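Local coordinates for tail fiber protein (Acinetobacter phage AM24, PDB 5W5P) that probably recognises and degrades the capsular polysaccharide of its Acinetobacter host as the trimeric tailspike of the phage, at residues D345-K350 with A378-D383; Y386-F391 with Y416-E421. All blocks are in the same frame, centred on the assembly; numbering follows the deposited sequence.

Contact 1: D345-K350 with A378-D383; sequences DLPTLK and AAYKAD
Y380 reaches from the loop 378-383 to the short helix 346-349 and meets L346 with its ring. The L346 methyl CD2 lies over one face of the ring, 3.9 Å from its centroid and 30° off the normal, a CH-pi contact. It sits toward the phenol end, 3.5 Å from Y380 CE2. L346 has CG anti to its backbone N (chi1 -153°), and this carries the methyl out to the ring. The Y380 hydroxyl comes up to the backbone of P347, with OH 3.3 Å from P347 CA. That hydroxyl is held by a hydrogen bond to N342, so the ring is fixed at its far end as well as by packing.

K350 makes the polar part of the contact. Its NZ forms a salt bridge with D383 OD2 at 3.1 Å, using the syn lone pair of that oxygen. The lysine chain is extended until chi4 (-56°), where it bends. NZ also lies near the plane of the Y380 ring, at its edge, 4.4 Å from CE1. The other carboxylate oxygen, OD1 of D383, accepts from the backbone N of N385.

The helix ends at K350, whose N still bonds to L346 O. The contact joins a short helix and a loop, at the same corner of neighbouring turns, by packing and a salt bridge. The fold is a parallel beta-helix, probably right-handed as in other phage tailspikes.

Contact 2: Y386-F391 with Y416-E421; sequences YADVKF and YRMWSE
The segments Y386-F391 and Y416-E421 run side by side in parallel, in register from A387 with R417 to K390 with S420, with a single beta bridge at V389 and W419. D388 N bonds to R417 O at 3.0 Å and V389 N to M418 O at 2.9 Å. S420 N returns a longer bond to V389 O, at 3.3 Å. Beside these N-H bonds, A387 CA and W419 CA make weak CA-H...O contacts, to R417 O and V389 O.

S420 extends the pairing with its side chain. Its OG, anti to the carbonyl carbon and beside the backbone N (chi1 -62°), is brought to F391 N and accepts from it at 3.2 Å, fairly straight (163°). F391 CE1 makes an apolar contact with W419 CB at 4.2 Å. The A387 methyl CB lies against the backbone of W419, 3.6 Å from C. D388 packs CB on M418 O at 3.3 Å. Its OD1 takes a hydrogen bond from Y386 OH at 2.8 Å on the anti side, and OD2 bonds to T413. A water joins Y386 O to R417 NH1 and lies at the edge of the guanidinium, in its plane. R417 NH2 is bonded to R439 O.

Strand 389-390 is outermost, within this chain, in its parallel sheet, and D388 and K390 bond to I353 on the side of strand 353-354. V389 and M418 both touch F408 of strand 407-409, and W419 stacks on the same ring.

In the fold
Both segments of contact 1 come before both of contact 2 in sequence. Their centres are about 10 Å apart. Both belong to the late turns of the parallel beta-helix, before the antiparallel C-terminal sheets. Two direct bonds probably join them: L349 O with K390 NZ at 2.7 Å, and Y380 O with Y416 N at 3.1 Å. The ring of Y380 also meets that of Y386. Contact 1 joins helix 346-349 to a loop, while contact 2 continues the backbone pairing by a single bridge past strand 389-390. Together they tie successive turns along this side of the spike's shaft.

Contact 1: D345-K350 with A378-D383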
# COMPACT_ATOMS: atom_id res chain seq x y z
N ASP A 345 2.51 -21.73 16.85
CA ASP A 345 1.45 -22.63 16.41
C ASP A 345 1.61 -23.10 14.97
O ASP A 345 0.83 -23.94 14.52
CB ASP A 345 0.08 -21.96 16.58
CG ASP A 345 -0.24 -21.62 18.03
OD1 ASP A 345 0.31 -22.27 18.94
OD2 ASP A 345 -1.04 -20.69 18.25
N LEU A 346 2.60 -22.58 14.25
CA LEU A 346 2.80 -22.98 12.86
C LEU A 346 2.98 -24.49 12.67
O LEU A 346 2.40 -25.03 11.72
CB LEU A 346 3.99 -22.23 12.25
CG LEU A 346 3.95 -22.02 10.73
CD1 LEU A 346 4.65 -20.74 10.36
CD2 LEU A 346 4.57 -23.21 10.00
N PRO A 347 3.75 -25.21 13.49
CA PRO A 347 3.84 -26.67 13.30
C PRO A 347 2.52 -27.40 13.46
O PRO A 347 2.37 -28.51 12.94
CB PRO A 347 4.86 -27.10 14.35
CG PRO A 347 5.69 -25.89 14.59
CD PRO A 347 4.73 -24.75 14.50
N THR A 348 1.54 -26.81 14.16
CA THR A 348 0.25 -27.47 14.32
C THR A 348 -0.77 -27.00 13.28
O THR A 348 -1.41 -27.83 12.62
CB THR A 348 -0.30 -27.23 15.73
OG1 THR A 348 0.57 -27.84 16.69
CG2 THR A 348 -1.69 -27.84 15.87
N LEU A 349 -0.92 -25.69 13.10
CA LEU A 349 -1.84 -25.18 12.09
C LEU A 349 -1.31 -25.37 10.68
O LEU A 349 -2.10 -25.43 9.74
CB LEU A 349 -2.13 -23.70 12.35
CG LEU A 349 -2.72 -23.40 13.73
CD1 LEU A 349 -3.03 -21.92 13.87
CD2 LEU A 349 -3.97 -24.24 13.97
N LYS A 350 0.01 -25.47 10.52
CA LYS A 350 0.67 -25.70 9.23
C LYS A 350 0.26 -24.65 8.21
O LYS A 350 -0.14 -24.95 7.08
CB LYS A 350 0.38 -27.12 8.72
CG LYS A 350 1.00 -28.20 9.58
CD LYS A 350 0.71 -29.57 9.03
CE LYS A 350 1.35 -30.66 9.88
NZ LYS A 350 2.81 -30.46 10.02
N ALA A 378 12.49 -25.62 5.29
CA ALA A 378 12.54 -26.86 4.52
C ALA A 378 11.41 -27.82 4.90
O ALA A 378 11.02 -28.64 4.07
CB ALA A 378 13.89 -27.54 4.71
N ALA A 379 10.88 -27.71 6.11
CA ALA A 379 9.88 -28.65 6.60
C ALA A 379 8.55 -28.54 5.87
O ALA A 379 7.77 -29.50 5.89
CB ALA A 379 9.65 -28.42 8.10
N TYR A 380 8.26 -27.41 5.22
CA TYR A 380 6.95 -27.19 4.63
C TYR A 380 6.98 -27.11 3.11
O TYR A 380 5.95 -26.81 2.49
CB TYR A 380 6.32 -25.93 5.23
CG TYR A 380 6.23 -26.06 6.73
CD1 TYR A 380 5.33 -26.94 7.30
CD2 TYR A 380 7.08 -25.34 7.56
CE1 TYR A 380 5.25 -27.09 8.66
CE2 TYR A 380 7.01 -25.48 8.93
CZ TYR A 380 6.09 -26.37 9.48
OH TYR A 380 6.00 -26.52 10.84
N LYS A 381 8.13 -27.38 2.50
CA LYS A 381 8.18 -27.45 1.04
C LYS A 381 7.46 -28.69 0.52
O LYS A 381 6.81 -28.61 -0.53
CB LYS A 381 9.64 -27.44 0.57
CG LYS A 381 10.33 -26.11 0.81
CD LYS A 381 11.80 -26.19 0.44
CE LYS A 381 12.49 -24.86 0.70
NZ LYS A 381 13.95 -24.96 0.42
N ALA A 382 7.53 -29.81 1.24
CA ALA A 382 6.94 -31.07 0.80
C ALA A 382 5.82 -31.56 1.72
O ALA A 382 5.37 -32.71 1.57
CB ALA A 382 8.02 -32.15 0.69
N ASP A 383 5.36 -30.74 2.65
CA ASP A 383 4.28 -31.09 3.56
C ASP A 383 2.94 -30.90 2.85
O ASP A 383 2.49 -29.76 2.67
CB ASP A 383 4.36 -30.23 4.82
CG ASP A 383 3.44 -30.71 5.93
OD1 ASP A 383 2.45 -31.42 5.64
OD2 ASP A 383 3.70 -30.35 7.10

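Contact 2: Y386-F391 with Y416-E421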
# COMPACT_ATOMS: atom_id res chain seq x y z
N TYR A 386 0.36 -28.54 4.32
CA TYR A 386 0.71 -27.14 4.53
C TYR A 386 0.19 -26.27 3.39
O TYR A 386 0.23 -26.66 2.22
CB TYR A 386 2.23 -26.96 4.64
CG TYR A 386 2.63 -25.50 4.80
CD1 TYR A 386 2.74 -24.93 6.06
CD2 TYR A 386 2.86 -24.70 3.69
CE1 TYR A 386 3.07 -23.60 6.21
CE2 TYR A 386 3.19 -23.37 3.84
CZ TYR A 386 3.29 -22.82 5.10
OH TYR A 386 3.62 -21.49 5.24
N ALA A 387 -0.29 -25.08 3.74
CA ALA A 387 -0.58 -24.03 2.77
C ALA A 387 -0.27 -22.70 3.43
O ALA A 387 -0.52 -22.53 4.62
CB ALA A 387 -2.03 -24.07 2.29
N ASP A 388 0.28 -21.76 2.66
CA ASP A 388 0.64 -20.46 3.23
C ASP A 388 -0.57 -19.77 3.85
O ASP A 388 -0.47 -19.20 4.94
CB ASP A 388 1.29 -19.57 2.16
CG ASP A 388 2.69 -20.03 1.78
OD1 ASP A 388 3.51 -20.29 2.68
OD2 ASP A 388 2.97 -20.11 0.56
N VAL A 389 -1.72 -19.83 3.18
CA VAL A 389 -2.95 -19.19 3.65
C VAL A 389 -4.04 -20.26 3.67
O VAL A 389 -4.43 -20.77 2.62
CB VAL A 389 -3.37 -18.01 2.75
CG1 VAL A 389 -4.61 -17.32 3.30
CG2 VAL A 389 -2.21 -17.02 2.59
N LYS A 390 -4.53 -20.59 4.87
CA LYS A 390 -5.51 -21.67 5.05
C LYS A 390 -6.89 -21.10 5.34
O LYS A 390 -7.05 -20.25 6.22
CB LYS A 390 -5.09 -22.61 6.18
CG LYS A 390 -4.39 -23.85 5.70
CD LYS A 390 -4.13 -24.82 6.84
CE LYS A 390 -3.27 -25.97 6.36
NZ LYS A 390 -2.79 -26.81 7.47
N PHE A 391 -7.89 -21.59 4.60
CA PHE A 391 -9.27 -21.16 4.77
C PHE A 391 -10.16 -22.08 3.94
O PHE A 391 -9.69 -22.84 3.09
CB PHE A 391 -9.46 -19.69 4.35
CG PHE A 391 -9.15 -19.43 2.90
CD1 PHE A 391 -7.86 -19.12 2.50
CD2 PHE A 391 -10.15 -19.47 1.94
CE1 PHE A 391 -7.58 -18.86 1.16
CE2 PHE A 391 -9.88 -19.23 0.60
CZ PHE A 391 -8.59 -18.92 0.22
N TYR A 416 4.65 -26.15 -0.24
CA TYR A 416 3.82 -27.10 -0.97
C TYR A 416 2.63 -26.39 -1.62
O TYR A 416 2.32 -26.64 -2.79
CB TYR A 416 3.35 -28.22 -0.05
CG TYR A 416 2.76 -29.37 -0.82
CD1 TYR A 416 3.58 -30.27 -1.49
CD2 TYR A 416 1.39 -29.55 -0.90
CE1 TYR A 416 3.06 -31.32 -2.21
CE2 TYR A 416 0.85 -30.60 -1.63
CZ TYR A 416 1.69 -31.48 -2.28
OH TYR A 416 1.17 -32.53 -2.99
N ARG A 417 1.98 -25.50 -0.88
CA ARG A 417 0.83 -24.77 -1.41
C ARG A 417 0.85 -23.35 -0.88
O ARG A 417 1.34 -23.07 0.22
CB ARG A 417 -0.48 -25.45 -1.04
CG ARG A 417 -0.93 -26.52 -2.03
CD ARG A 417 -2.37 -26.93 -1.76
NE ARG A 417 -2.83 -27.94 -2.71
CZ ARG A 417 -2.80 -29.25 -2.49
NH1 ARG A 417 -2.33 -29.72 -1.35
NH2 ARG A 417 -3.24 -30.08 -3.42
N MSE A 418 0.28 -22.45 -1.68
CA MSE A 418 0.13 -21.07 -1.25
C MSE A 418 -1.22 -20.86 -0.56
O MSE A 418 -1.35 -19.99 0.31
CB MSE A 418 0.27 -20.12 -2.44
CG MSE A 418 0.49 -18.67 -2.02
SE MSE A 418 0.41 -17.45 -3.53
CE MSE A 418 2.05 -17.99 -4.44
N TRP A 419 -2.22 -21.66 -0.95
CA TRP A 419 -3.55 -21.56 -0.35
C TRP A 419 -4.20 -22.94 -0.36
O TRP A 419 -3.75 -23.86 -1.05
CB TRP A 419 -4.42 -20.53 -1.08
CG TRP A 419 -4.65 -20.83 -2.53
CD1 TRP A 419 -5.55 -21.72 -3.05
CD2 TRP A 419 -3.99 -20.23 -3.66
NE1 TRP A 419 -5.49 -21.71 -4.42
CE2 TRP A 419 -4.54 -20.81 -4.82
CE3 TRP A 419 -2.99 -19.27 -3.79
CZ2 TRP A 419 -4.11 -20.46 -6.10
CZ3 TRP A 419 -2.57 -18.93 -5.06
CH2 TRP A 419 -3.13 -19.52 -6.20
N SER A 420 -5.27 -23.07 0.42
CA SER A 420 -6.03 -24.32 0.46
C SER A 420 -6.56 -24.64 -0.93
O SER A 420 -7.17 -23.80 -1.59
CB SER A 420 -7.18 -24.21 1.46
OG SER A 420 -6.72 -24.00 2.77
N GLU A 421 -6.34 -25.88 -1.37
CA GLU A 421 -6.70 -26.28 -2.72
C GLU A 421 -8.19 -26.06 -2.97
O GLU A 421 -9.03 -26.34 -2.11
CB GLU A 421 -6.32 -27.74 -2.97
CG GLU A 421 -7.01 -28.73 -2.03
CD GLU A 421 -6.07 -29.28 -0.96
OE1 GLU A 421 -5.74 -30.48 -1.01
OE2 GLU A 421 -5.68 -28.50 -0.06
O HOH W 1 -1.76 -28.46 1.38